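Local coordinates for exonuclease VapC9 (Pyrobaculum aerophilum, PDB 1V8P), which acts as a magnesium-dependent PIN-domain nuclease, a slow exonuclease on single-stranded DNA and probably the ribonuclease toxin of a toxin-antitoxin pair, at residues E29-A34 with A55-T60; D33-Y38 with L131-R136; A42-W47 with K87-S92; R111-Y116 with L139-G144. The protein carries 1 engineered substitution. All coordinates share one frame; numbering follows the deposited sequence.

How the contacts relate
Contacts 1 and 2 start from the same stretch of chain and share Asp33 and Ala34. Their centres lie about 9 Å apart at the parallel sheet of the PIN domain, where strand 30-32 runs between strands 54-56 and 130-132. Contact 3 sits about 14 Å from contact 2 between centres, and falls within the 92 residues that separate the two halves of contact 2; Leu37 of helix 34-40 packs on its Val89. Contact 4, its centre about 12 Å from that of contact 2, alternates with it along the chain and lies across the chain's centre from contact 3. Contacts 1 and 2 hold predicted magnesium ligands and contact 4 lies beside them; contact 3 is further away.

Contact 1: residues E29-A34 with A55-T60; sequences EYLVDA and AILHLT
Strands 30-32 and 54-56 run parallel, with Leu31 bridged to Ala55 at a CA-CA distance of 4.9 Å and Ala55 bonded through both its N and its O to the residues flanking Leu31. Its N donates to Tyr30 O at 2.8 Å in a bent bond (135° at the hydrogen), whereas its carbonyl O takes the nearly straight bond from Val32 N.

Leu31 and Ala55 project from the same face of the sheet. CG of Leu31 is anti to the backbone N (chi1 174°), and with chi2 near 60° its CD1 meets Leu57 CD2 at 3.7 Å; the two leucine side chains cross at about a right angle. Val32 contacts Ile56 mainly through its backbone: the methyl CG2 of Ile56 lies 3.6 Å from Val32 O, and Val32 CB is a looser neighbour of the same methyl. Beyond the strand, Thr60 points back at the first segment, its CG2 lying 4.1 Å from Ala34 N. Its hydroxyl OG1 accepts from Leu57 N at 3.1 Å at the start of helix 58-73, and is also hydrogen-bonded to Tyr120 OH. Leu31 additionally packs on Val123 of helix 115-127.

This pairing lies in the central parallel sheet of the PIN fold, with the predicted magnesium ligand Asp33 placed directly after strand 30-32.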
loop_
_atom_site.group_PDB
_atom_site.type_symbol
_atom_site.label_atom_id
_atom_site.label_comp_id
_atom_site.label_asym_id
_atom_site.label_seq_id
_atom_site.Cartn_x
_atom_site.Cartn_y
_atom_site.Cartn_z
ATOM N N GLU C 29 -4.056 -7.061 -29.305
ATOM C CA GLU C 29 -5.501 -7.086 -29.061
ATOM C C GLU C 29 -5.775 -7.003 -27.552
ATOM O O GLU C 29 -6.827 -6.525 -27.119
ATOM C CB GLU C 29 -6.113 -8.383 -29.617
ATOM C CG GLU C 29 -6.187 -8.497 -31.138
ATOM C CD GLU C 29 -6.459 -9.931 -31.618
ATOM O OE1 GLU C 29 -7.385 -10.590 -31.090
ATOM O OE2 GLU C 29 -5.746 -10.406 -32.534
ATOM N N TYR C 30 -4.822 -7.454 -26.748
ATOM C CA TYR C 30 -5.013 -7.430 -25.303
ATOM C C TYR C 30 -3.968 -6.672 -24.472
ATOM O O TYR C 30 -2.771 -6.697 -24.775
ATOM C CB TYR C 30 -5.085 -8.857 -24.769
ATOM C CG TYR C 30 -6.047 -9.749 -25.497
ATOM C CD1 TYR C 30 -5.634 -10.523 -26.586
ATOM C CD2 TYR C 30 -7.379 -9.826 -25.098
ATOM C CE1 TYR C 30 -6.528 -11.357 -27.255
ATOM C CE2 TYR C 30 -8.283 -10.653 -25.756
ATOM C CZ TYR C 30 -7.855 -11.419 -26.830
ATOM O OH TYR C 30 -8.757 -12.264 -27.443
ATOM N N LEU C 31 -4.449 -5.996 -23.429
ATOM C CA LEU C 31 -3.606 -5.284 -22.475
ATOM C C LEU C 31 -3.695 -6.151 -21.217
ATOM O O LEU C 31 -4.789 -6.340 -20.673
ATOM C CB LEU C 31 -4.154 -3.886 -22.162
ATOM C CG LEU C 31 -3.395 -3.147 -21.050
ATOM C CD1 LEU C 31 -1.939 -2.972 -21.460
ATOM C CD2 LEU C 31 -4.022 -1.790 -20.777
ATOM N N VAL C 32 -2.559 -6.681 -20.770
ATOM C CA VAL C 32 -2.512 -7.549 -19.594
ATOM C C VAL C 32 -1.985 -6.817 -18.369
ATOM O O VAL C 32 -0.985 -6.112 -18.460
ATOM C CB VAL C 32 -1.607 -8.773 -19.862
ATOM C CG1 VAL C 32 -1.510 -9.630 -18.636
ATOM C CG2 VAL C 32 -2.149 -9.574 -21.022
ATOM N N ASP C 33 -2.643 -6.976 -17.222
ATOM C CA ASP C 33 -2.168 -6.296 -16.015
ATOM C C ASP C 33 -1.426 -7.256 -15.064
ATOM O O ASP C 33 -1.378 -8.469 -15.295
ATOM C CB ASP C 33 -3.327 -5.553 -15.307
ATOM C CG ASP C 33 -4.120 -6.432 -14.356
ATOM O OD1 ASP C 33 -3.991 -7.676 -14.391
ATOM O OD2 ASP C 33 -4.897 -5.853 -13.570
ATOM N N ALA C 34 -0.831 -6.699 -14.011
ATOM C CA ALA C 34 -0.052 -7.479 -13.065
ATOM C C ALA C 34 -0.753 -8.717 -12.524
ATOM O O ALA C 34 -0.150 -9.795 -12.481
ATOM C CB ALA C 34 0.417 -6.592 -11.911
ATOM N N ALA C 55 -0.037 -7.337 -24.626
ATOM C CA ALA C 55 0.831 -6.237 -24.236
ATOM C C ALA C 55 0.642 -5.897 -22.754
ATOM O O ALA C 55 -0.317 -6.325 -22.122
ATOM C CB ALA C 55 0.548 -5.023 -25.095
ATOM N N ILE C 56 1.583 -5.128 -22.221
ATOM C CA ILE C 56 1.584 -4.679 -20.833
ATOM C C ILE C 56 2.025 -3.238 -20.875
ATOM O O ILE C 56 2.367 -2.713 -21.932
ATOM C CB ILE C 56 2.635 -5.424 -19.955
ATOM C CG1 ILE C 56 4.031 -5.230 -20.563
ATOM C CG2 ILE C 56 2.258 -6.887 -19.780
ATOM C CD1 ILE C 56 5.106 -6.088 -19.959
ATOM N N LEU C 57 2.021 -2.596 -19.721
ATOM C CA LEU C 57 2.469 -1.224 -19.628
ATOM C C LEU C 57 3.817 -1.324 -18.905
ATOM O O LEU C 57 4.151 -2.382 -18.375
ATOM C CB LEU C 57 1.484 -0.406 -18.789
ATOM C CG LEU C 57 0.009 -0.307 -19.183
ATOM C CD1 LEU C 57 -0.695 0.673 -18.237
ATOM C CD2 LEU C 57 -0.126 0.184 -20.590
ATOM N N HIS C 58 4.606 -0.259 -18.876
ATOM C CA HIS C 58 5.870 -0.341 -18.149
ATOM C C HIS C 58 5.530 -0.653 -16.684
ATOM O O HIS C 58 6.204 -1.460 -16.030
ATOM C CB HIS C 58 6.625 0.988 -18.215
ATOM C CG HIS C 58 7.266 1.265 -19.537
ATOM N ND1 HIS C 58 8.394 0.600 -19.978
ATOM C CD2 HIS C 58 6.938 2.141 -20.516
ATOM C CE1 HIS C 58 8.733 1.055 -21.170
ATOM N NE2 HIS C 58 7.866 1.991 -21.519
ATOM N N LEU C 59 4.482 -0.003 -16.182
ATOM C CA LEU C 59 4.029 -0.182 -14.800
ATOM C C LEU C 59 3.897 -1.658 -14.427
ATOM O O LEU C 59 4.131 -2.042 -13.293
ATOM C CB LEU C 59 2.668 0.485 -14.610
ATOM C CG LEU C 59 2.062 0.925 -13.263
ATOM C CD1 LEU C 59 0.594 0.580 -13.276
ATOM C CD2 LEU C 59 2.731 0.267 -12.081
ATOM N N THR C 60 3.510 -2.481 -15.392
ATOM C CA THR C 60 3.318 -3.898 -15.147
ATOM C C THR C 60 4.573 -4.582 -14.618
ATOM O O THR C 60 4.496 -5.442 -13.745
ATOM C CB THR C 60 2.856 -4.605 -16.432
ATOM O OG1 THR C 60 1.673 -3.961 -16.919
ATOM C CG2 THR C 60 2.554 -6.080 -16.165
#

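Contact 2: residues D33-Y38 with L131-R136; sequences DASALY and LVTQDR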
loop_
_atom_site.group_PDB
_atom_site.type_symbol
_atom_site.label_atom_id
_atom_site.label_comp_id
_atom_site.label_asym_id
_atom_site.label_seq_id
_atom_site.Cartn_x
_atom_site.Cartn_y
_atom_site.Cartn_z
ATOM N N ASP C 33 -2.643 -6.976 -17.222
ATOM C CA ASP C 33 -2.168 -6.296 -16.015
ATOM C C ASP C 33 -1.426 -7.256 -15.064
ATOM O O ASP C 33 -1.378 -8.469 -15.295
ATOM C CB ASP C 33 -3.327 -5.553 -15.307
ATOM C CG ASP C 33 -4.120 -6.432 -14.356
ATOM O OD1 ASP C 33 -3.991 -7.676 -14.391
ATOM O OD2 ASP C 33 -4.897 -5.853 -13.570
ATOM N N ALA C 34 -0.831 -6.699 -14.011
ATOM C CA ALA C 34 -0.052 -7.479 -13.065
ATOM C C ALA C 34 -0.753 -8.717 -12.524
ATOM O O ALA C 34 -0.150 -9.795 -12.481
ATOM C CB ALA C 34 0.417 -6.592 -11.911
ATOM N N SER C 35 -2.013 -8.583 -12.114
ATOM C CA SER C 35 -2.706 -9.746 -11.581
ATOM C C SER C 35 -2.890 -10.828 -12.639
ATOM O O SER C 35 -2.787 -12.013 -12.328
ATOM C CB SER C 35 -4.062 -9.356 -10.991
ATOM O OG SER C 35 -5.056 -9.265 -11.989
ATOM N N ALA C 36 -3.155 -10.430 -13.885
ATOM C CA ALA C 36 -3.344 -11.392 -14.974
ATOM C C ALA C 36 -2.012 -12.007 -15.370
ATOM O O ALA C 36 -1.882 -13.230 -15.500
ATOM C CB ALA C 36 -3.962 -10.715 -16.181
ATOM N N LEU C 37 -1.036 -11.126 -15.586
ATOM C CA LEU C 37 0.310 -11.526 -15.956
ATOM C C LEU C 37 0.748 -12.611 -14.981
ATOM O O LEU C 37 1.273 -13.648 -15.383
ATOM C CB LEU C 37 1.243 -10.310 -15.878
ATOM C CG LEU C 37 2.717 -10.389 -16.294
ATOM C CD1 LEU C 37 3.504 -11.227 -15.308
ATOM C CD2 LEU C 37 2.809 -10.952 -17.686
ATOM N N TYR C 38 0.506 -12.375 -13.698
ATOM C CA TYR C 38 0.875 -13.341 -12.679
ATOM C C TYR C 38 0.214 -14.701 -12.903
ATOM O O TYR C 38 0.853 -15.728 -12.758
ATOM C CB TYR C 38 0.513 -12.817 -11.288
ATOM C CG TYR C 38 1.659 -12.897 -10.305
ATOM C CD1 TYR C 38 2.772 -12.063 -10.433
ATOM C CD2 TYR C 38 1.640 -13.818 -9.257
ATOM C CE1 TYR C 38 3.839 -12.143 -9.539
ATOM C CE2 TYR C 38 2.697 -13.907 -8.359
ATOM C CZ TYR C 38 3.794 -13.069 -8.503
ATOM O OH TYR C 38 4.842 -13.157 -7.607
ATOM N N LEU C 131 -8.890 -5.424 -21.945
ATOM C CA LEU C 131 -8.109 -5.499 -20.724
ATOM C C LEU C 131 -8.241 -6.894 -20.105
ATOM O O LEU C 131 -9.348 -7.378 -19.872
ATOM C CB LEU C 131 -8.598 -4.459 -19.703
ATOM C CG LEU C 131 -7.663 -3.989 -18.569
ATOM C CD1 LEU C 131 -8.491 -3.539 -17.374
ATOM C CD2 LEU C 131 -6.730 -5.081 -18.138
ATOM N N VAL C 132 -7.115 -7.547 -19.853
ATOM C CA VAL C 132 -7.153 -8.839 -19.183
ATOM C C VAL C 132 -6.656 -8.547 -17.748
ATOM O O VAL C 132 -5.554 -8.032 -17.537
ATOM C CB VAL C 132 -6.253 -9.883 -19.878
ATOM C CG1 VAL C 132 -6.507 -11.267 -19.268
ATOM C CG2 VAL C 132 -6.559 -9.909 -21.387
ATOM N N THR C 133 -7.499 -8.840 -16.769
ATOM C CA THR C 133 -7.185 -8.586 -15.373
ATOM C C THR C 133 -7.828 -9.664 -14.519
ATOM O O THR C 133 -8.778 -10.318 -14.931
ATOM C CB THR C 133 -7.728 -7.189 -14.927
ATOM O OG1 THR C 133 -7.608 -7.037 -13.508
ATOM C CG2 THR C 133 -9.187 -7.035 -15.319
ATOM N N GLN C 134 -7.307 -9.842 -13.319
ATOM C CA GLN C 134 -7.843 -10.846 -12.435
ATOM C C GLN C 134 -8.642 -10.150 -11.336
ATOM O O GLN C 134 -9.324 -10.813 -10.552
ATOM C CB GLN C 134 -6.690 -11.670 -11.853
ATOM C CG GLN C 134 -7.028 -13.111 -11.549
ATOM C CD GLN C 134 -7.346 -13.907 -12.790
ATOM O OE1 GLN C 134 -7.158 -13.439 -13.896
ATOM N NE2 GLN C 134 -7.825 -15.118 -12.608
ATOM N N ASP C 135 -8.565 -8.814 -11.313
ATOM C CA ASP C 135 -9.250 -7.957 -10.324
ATOM C C ASP C 135 -10.729 -7.703 -10.657
ATOM O O ASP C 135 -11.051 -7.024 -11.630
ATOM C CB ASP C 135 -8.490 -6.617 -10.196
ATOM C CG ASP C 135 -9.152 -5.637 -9.218
ATOM O OD1 ASP C 135 -10.209 -5.957 -8.647
ATOM O OD2 ASP C 135 -8.612 -4.534 -9.019
ATOM N N ARG C 136 -11.620 -8.243 -9.831
ATOM C CA ARG C 136 -13.062 -8.102 -10.040
ATOM C C ARG C 136 -13.513 -6.656 -10.212
ATOM O O ARG C 136 -14.344 -6.354 -11.063
ATOM C CB ARG C 136 -13.848 -8.725 -8.879
ATOM C CG ARG C 136 -13.541 -10.190 -8.588
ATOM C CD ARG C 136 -13.649 -11.027 -9.833
ATOM N NE ARG C 136 -12.411 -11.740 -10.124
ATOM C CZ ARG C 136 -12.281 -12.616 -11.117
ATOM N NH1 ARG C 136 -13.322 -12.874 -11.907
ATOM N NH2 ARG C 136 -11.122 -13.241 -11.318
#
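The predicted magnesium site of the PIN domain gathers where strands 30-32 and 130-132 end, and here Asp33 meets Thr133 beside the start of helix 34-40. The backbone continues the strand pairing by one rung, Asp33 N donating to Val132 O at 3.1 Å.

The Asp33 carboxylate divides its two oxygens between the segments. OD2 accepts from Thr133 OG1 at 3.0 Å, the hydroxyl standing above the carboxylate plane by 43°. OD1 turns to the helix that Asp33 caps, taking Ala36 N at 2.9 Å nearly end-on to its C-O bond and Ser35 OG through the syn lone pair. Three bonds therefore fix the rotation of this group. Ser35 OG lies between backbone N and carbonyl carbon (chi1 83°), a setting that lets it give to Asp33 OD1 while receiving Gln134 N at 2.7 Å. Thr133 OG1 likewise has two roles, since it also accepts from Asp135 N at 3.0 Å and forms an ST turn. Apart from these polar bonds, CB of Ala36 lies 4.0 Å from Val132 CG1.

Asp135 caps helix 136-141 and is salt-bridged to Arg73 of a third subunit, while its carboxylate comes close to that of Asp117. In this structure hydroxyls of Ser35 and Thr133 brace Asp33; the cluster of acidic residues near the C-terminal edge of the parallel sheet is characteristic of PIN-domain nucleases.

Contact 3: residues A42-W47 with K87-S92; sequences AHYDKW and KKVLSS
Tyr44 and Trp47 extend their rings from the short helix 44-48 toward the end of helix 79-91, making a contact without hydrogen bonds between the two segments. Tyr44 comes first. Its ring leaves the helix with CG anti to the backbone N (chi1 -157°), which brings CD1 to 4.5 Å from Val89 CG2 and OH to 3.7 Å from Ser92 OG; both partners approach the ring obliquely.

One turn further on, Trp47 presents the rim of its six-membered ring. Val89 CG1 lies at that edge, near the ring plane and 4.1 Å from CH2, and the valine side chain crosses the indole at about a right angle. Ser92 CB borders the same rim, 4.1 Å from CZ3. The Ser92 hydroxyl turns back to the preceding helix, giving a bond of 3.3 Å from OG to Lys88 O, an oxygen that also receives Ser91 OG. At the other end of the indole, Trp47 NE1 is bonded to Leu40 O.

Val89 also packs on Leu37 of helix 34-40, while Trp47 packs against Phe93, just before strand 94-95, and against Leu155 of the C-terminal helix 148-156.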
loop_
_atom_site.group_PDB
_atom_site.type_symbol
_atom_site.label_atom_id
_atom_site.label_comp_id
_atom_site.label_asym_id
_atom_site.label_seq_id
_atom_site.Cartn_x
_atom_site.Cartn_y
_atom_site.Cartn_z
ATOM N N ALA C 42 2.030 -19.133 -15.276
ATOM C CA ALA C 42 1.989 -20.589 -15.135
ATOM C C ALA C 42 1.203 -21.258 -16.264
ATOM O O ALA C 42 0.721 -22.382 -16.110
ATOM C CB ALA C 42 1.372 -20.962 -13.787
ATOM N N HIS C 43 1.072 -20.570 -17.391
ATOM C CA HIS C 43 0.342 -21.108 -18.532
ATOM C C HIS C 43 1.048 -20.715 -19.819
ATOM O O HIS C 43 0.405 -20.514 -20.844
ATOM C CB HIS C 43 -1.089 -20.558 -18.563
ATOM C CG HIS C 43 -1.948 -21.020 -17.426
ATOM N ND1 HIS C 43 -2.453 -22.301 -17.346
ATOM C CD2 HIS C 43 -2.401 -20.368 -16.328
ATOM C CE1 HIS C 43 -3.181 -22.415 -16.248
ATOM N NE2 HIS C 43 -3.164 -21.256 -15.613
ATOM N N TYR C 44 2.372 -20.601 -19.749
ATOM C CA TYR C 44 3.200 -20.223 -20.895
ATOM C C TYR C 44 2.710 -20.793 -22.229
ATOM O O TYR C 44 2.382 -20.047 -23.147
ATOM C CB TYR C 44 4.636 -20.692 -20.671
ATOM C CG TYR C 44 5.672 -19.922 -21.466
ATOM C CD1 TYR C 44 6.093 -18.651 -21.052
ATOM C CD2 TYR C 44 6.257 -20.467 -22.613
ATOM C CE1 TYR C 44 7.078 -17.943 -21.759
ATOM C CE2 TYR C 44 7.244 -19.768 -23.329
ATOM C CZ TYR C 44 7.650 -18.510 -22.894
ATOM O OH TYR C 44 8.636 -17.816 -23.563
ATOM N N ASP C 45 2.671 -22.122 -22.321
ATOM C CA ASP C 45 2.262 -22.825 -23.540
ATOM C C ASP C 45 0.972 -22.359 -24.208
ATOM O O ASP C 45 0.920 -22.168 -25.425
ATOM C CB ASP C 45 2.150 -24.333 -23.269
ATOM C CG ASP C 45 3.486 -24.964 -22.903
ATOM O OD1 ASP C 45 4.500 -24.618 -23.547
ATOM O OD2 ASP C 45 3.520 -25.812 -21.980
ATOM N N LYS C 46 -0.066 -22.177 -23.406
ATOM C CA LYS C 46 -1.369 -21.769 -23.906
ATOM C C LYS C 46 -1.426 -20.393 -24.586
ATOM O O LYS C 46 -2.380 -20.103 -25.319
ATOM C CB LYS C 46 -2.389 -21.843 -22.756
ATOM C CG LYS C 46 -2.350 -23.178 -22.015
ATOM C CD LYS C 46 -3.586 -23.387 -21.147
ATOM C CE LYS C 46 -3.618 -24.786 -20.528
ATOM N NZ LYS C 46 -2.537 -24.974 -19.513
ATOM N N TRP C 47 -0.418 -19.551 -24.370
ATOM C CA TRP C 47 -0.435 -18.225 -24.983
ATOM C C TRP C 47 0.856 -17.772 -25.676
ATOM O O TRP C 47 0.840 -16.807 -26.449
ATOM C CB TRP C 47 -0.846 -17.168 -23.947
ATOM C CG TRP C 47 0.017 -17.126 -22.714
ATOM C CD1 TRP C 47 -0.195 -17.792 -21.533
ATOM C CD2 TRP C 47 1.240 -16.402 -22.549
ATOM N NE1 TRP C 47 0.825 -17.525 -20.646
ATOM C CE2 TRP C 47 1.718 -16.676 -21.243
ATOM C CE3 TRP C 47 1.982 -15.547 -23.376
ATOM C CZ2 TRP C 47 2.905 -16.125 -20.747
ATOM C CZ3 TRP C 47 3.166 -14.999 -22.884
ATOM C CH2 TRP C 47 3.615 -15.292 -21.578
ATOM N N LYS C 87 10.840 -12.934 -15.161
ATOM C CA LYS C 87 11.536 -12.031 -16.066
ATOM C C LYS C 87 11.334 -12.428 -17.526
ATOM O O LYS C 87 11.029 -11.581 -18.369
ATOM C CB LYS C 87 13.030 -12.023 -15.730
ATOM C CG LYS C 87 13.860 -11.081 -16.560
ATOM C CD LYS C 87 15.305 -11.156 -16.137
ATOM C CE LYS C 87 16.151 -10.117 -16.843
ATOM N NZ LYS C 87 17.527 -10.123 -16.263
ATOM N N LYS C 88 11.500 -13.718 -17.809
ATOM C CA LYS C 88 11.352 -14.252 -19.164
ATOM C C LYS C 88 9.918 -14.054 -19.629
ATOM O O LYS C 88 9.668 -13.633 -20.756
ATOM C CB LYS C 88 11.723 -15.751 -19.212
ATOM C CG LYS C 88 13.115 -16.071 -18.687
ATOM C CD LYS C 88 13.854 -17.037 -19.596
ATOM C CE LYS C 88 15.245 -17.383 -19.067
ATOM N NZ LYS C 88 15.151 -18.257 -17.859
ATOM N N VAL C 89 8.982 -14.369 -18.747
ATOM C CA VAL C 89 7.568 -14.202 -19.038
ATOM C C VAL C 89 7.305 -12.751 -19.442
ATOM O O VAL C 89 6.640 -12.498 -20.435
ATOM C CB VAL C 89 6.723 -14.543 -17.817
ATOM C CG1 VAL C 89 5.281 -14.155 -18.062
ATOM C CG2 VAL C 89 6.848 -16.031 -17.507
ATOM N N LEU C 90 7.845 -11.803 -18.689
ATOM C CA LEU C 90 7.629 -10.399 -19.013
ATOM C C LEU C 90 8.279 -9.983 -20.317
ATOM O O LEU C 90 7.777 -9.104 -21.009
ATOM C CB LEU C 90 8.146 -9.489 -17.891
ATOM C CG LEU C 90 7.282 -9.412 -16.637
ATOM C CD1 LEU C 90 8.008 -8.617 -15.559
ATOM C CD2 LEU C 90 5.957 -8.754 -16.977
ATOM N N SER C 91 9.397 -10.606 -20.660
ATOM C CA SER C 91 10.087 -10.240 -21.887
ATOM C C SER C 91 9.267 -10.592 -23.127
ATOM O O SER C 91 9.473 -10.020 -24.194
ATOM C CB SER C 91 11.444 -10.941 -21.951
ATOM O OG SER C 91 11.299 -12.332 -22.169
ATOM N N SER C 92 8.329 -11.525 -22.980
ATOM C CA SER C 92 7.493 -11.966 -24.094
ATOM C C SER C 92 6.425 -10.980 -24.555
ATOM O O SER C 92 5.873 -11.134 -25.643
ATOM C CB SER C 92 6.806 -13.285 -23.740
ATOM O OG SER C 92 7.753 -14.255 -23.333
#

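Contact 4: residues R111-Y116 with L139-G144; sequences RGLTFY and LAKTKG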
loop_
_atom_site.group_PDB
_atom_site.type_symbol
_atom_site.label_atom_id
_atom_site.label_comp_id
_atom_site.label_asym_id
_atom_site.label_seq_id
_atom_site.Cartn_x
_atom_site.Cartn_y
_atom_site.Cartn_z
ATOM N N ARG C 111 -14.209 6.666 -11.709
ATOM C CA ARG C 111 -14.666 5.307 -11.440
ATOM C C ARG C 111 -14.264 4.769 -10.066
ATOM O O ARG C 111 -14.549 3.616 -9.734
ATOM C CB ARG C 111 -14.156 4.383 -12.538
ATOM C CG ARG C 111 -14.250 5.023 -13.916
ATOM C CD ARG C 111 -13.836 4.087 -15.023
ATOM N NE ARG C 111 -13.875 4.748 -16.324
ATOM C CZ ARG C 111 -13.674 4.123 -17.479
ATOM N NH1 ARG C 111 -13.418 2.812 -17.493
ATOM N NH2 ARG C 111 -13.728 4.800 -18.619
ATOM N N GLY C 112 -13.623 5.601 -9.252
ATOM C CA GLY C 112 -13.209 5.132 -7.943
ATOM C C GLY C 112 -12.206 3.985 -8.030
ATOM O O GLY C 112 -12.427 2.899 -7.502
ATOM N N LEU C 113 -11.101 4.238 -8.720
ATOM C CA LEU C 113 -10.038 3.266 -8.878
ATOM C C LEU C 113 -8.751 3.912 -8.401
ATOM O O LEU C 113 -8.675 5.135 -8.270
ATOM C CB LEU C 113 -9.859 2.900 -10.344
ATOM C CG LEU C 113 -10.898 2.045 -11.051
ATOM C CD1 LEU C 113 -10.630 2.092 -12.538
ATOM C CD2 LEU C 113 -10.840 0.619 -10.518
ATOM N N THR C 114 -7.741 3.094 -8.137
ATOM C CA THR C 114 -6.449 3.626 -7.730
ATOM C C THR C 114 -5.870 4.176 -9.024
ATOM O O THR C 114 -6.310 3.794 -10.112
ATOM C CB THR C 114 -5.497 2.525 -7.258
ATOM O OG1 THR C 114 -5.422 1.515 -8.271
ATOM C CG2 THR C 114 -5.962 1.928 -5.946
ATOM N N PHE C 115 -4.884 5.054 -8.924
ATOM C CA PHE C 115 -4.282 5.577 -10.133
ATOM C C PHE C 115 -3.640 4.424 -10.919
ATOM O O PHE C 115 -3.635 4.422 -12.137
ATOM C CB PHE C 115 -3.227 6.626 -9.784
ATOM C CG PHE C 115 -2.484 7.155 -10.978
ATOM C CD1 PHE C 115 -2.821 8.388 -11.536
ATOM C CD2 PHE C 115 -1.463 6.419 -11.549
ATOM C CE1 PHE C 115 -2.143 8.880 -12.649
ATOM C CE2 PHE C 115 -0.781 6.898 -12.661
ATOM C CZ PHE C 115 -1.121 8.136 -13.213
ATOM N N TYR C 116 -3.112 3.433 -10.214
ATOM C CA TYR C 116 -2.469 2.307 -10.884
ATOM C C TYR C 116 -3.466 1.531 -11.719
ATOM O O TYR C 116 -3.252 1.357 -12.905
ATOM C CB TYR C 116 -1.789 1.385 -9.870
ATOM C CG TYR C 116 -0.615 2.025 -9.194
ATOM C CD1 TYR C 116 0.540 2.323 -9.904
ATOM C CD2 TYR C 116 -0.655 2.359 -7.840
ATOM C CE1 TYR C 116 1.639 2.938 -9.285
ATOM C CE2 TYR C 116 0.437 2.975 -7.214
ATOM C CZ TYR C 116 1.586 3.259 -7.947
ATOM O OH TYR C 116 2.683 3.846 -7.342
ATOM N N LEU C 139 -12.574 -5.511 -13.711
ATOM C CA LEU C 139 -13.438 -6.155 -14.687
ATOM C C LEU C 139 -14.760 -5.395 -14.741
ATOM O O LEU C 139 -15.342 -5.204 -15.803
ATOM C CB LEU C 139 -13.699 -7.602 -14.282
ATOM C CG LEU C 139 -12.559 -8.603 -14.465
ATOM C CD1 LEU C 139 -12.713 -9.768 -13.485
ATOM C CD2 LEU C 139 -12.556 -9.102 -15.897
ATOM N N ALA C 140 -15.221 -4.945 -13.586
ATOM C CA ALA C 140 -16.485 -4.238 -13.513
ATOM C C ALA C 140 -16.473 -2.856 -14.159
ATOM O O ALA C 140 -17.405 -2.489 -14.866
ATOM C CB ALA C 140 -16.924 -4.113 -12.045
ATOM N N LYS C 141 -15.415 -2.097 -13.919
ATOM C CA LYS C 141 -15.350 -0.744 -14.421
ATOM C C LYS C 141 -14.593 -0.516 -15.729
ATOM O O LYS C 141 -14.395 0.624 -16.145
ATOM C CB LYS C 141 -14.799 0.137 -13.305
ATOM C CG LYS C 141 -15.601 -0.021 -12.008
ATOM C CD LYS C 141 -15.013 0.767 -10.847
ATOM C CE LYS C 141 -15.898 0.681 -9.617
ATOM N NZ LYS C 141 -15.304 1.429 -8.465
ATOM N N THR C 142 -14.187 -1.598 -16.377
ATOM C CA THR C 142 -13.468 -1.505 -17.629
ATOM C C THR C 142 -14.225 -2.261 -18.719
ATOM O O THR C 142 -14.260 -3.489 -18.739
ATOM C CB THR C 142 -12.038 -2.087 -17.513
ATOM O OG1 THR C 142 -11.363 -1.469 -16.417
ATOM C CG2 THR C 142 -11.244 -1.822 -18.794
ATOM N N LYS C 143 -14.807 -1.500 -19.638
ATOM C CA LYS C 143 -15.583 -2.052 -20.733
ATOM C C LYS C 143 -14.821 -3.028 -21.599
ATOM O O LYS C 143 -13.787 -2.690 -22.163
ATOM C CB LYS C 143 -16.127 -0.906 -21.584
ATOM C CG LYS C 143 -16.784 0.153 -20.727
ATOM C CD LYS C 143 -17.387 1.258 -21.541
ATOM C CE LYS C 143 -17.527 2.515 -20.674
ATOM N NZ LYS C 143 -18.065 2.178 -19.314
ATOM N N GLY C 144 -15.349 -4.241 -21.705
ATOM C CA GLY C 144 -14.714 -5.260 -22.514
ATOM C C GLY C 144 -13.663 -6.087 -21.798
ATOM O O GLY C 144 -13.079 -6.989 -22.410
#
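Lys141 NZ donates to Arg111 O at 2.6 Å, approaching nearly in line with the carbonyl, and adds a weak bond to Gly112 O at 3.4 Å. The lysine thereby ties the end of helix 136-141 to the link between helices 101-111 and 115-127 in the PIN domain. Its chain is extended beyond CG, and its methylenes run alongside the arginine: CD passes 4.1 Å from Arg111 CB and 4.2 Å from Leu113 CD2, with the Leu113 and Lys141 side chains sliding past each other in opposite directions.

Arg111 answers in the reverse sense. Its chain, straight from CG to NE, brings NH1 to Lys141 O in a weak, bent bond (2.7 Å, 127° at the hydrogen), the carbonyl oxygen lying at the edge of the guanidinium. NH2 forms a salt bridge with Glu125, which probably offsets the positive charge of Arg111 beside Lys143. Thr142, just past the helix, sits at the same guanidinium edge, its CA 4.3 Å from Arg111 NH1.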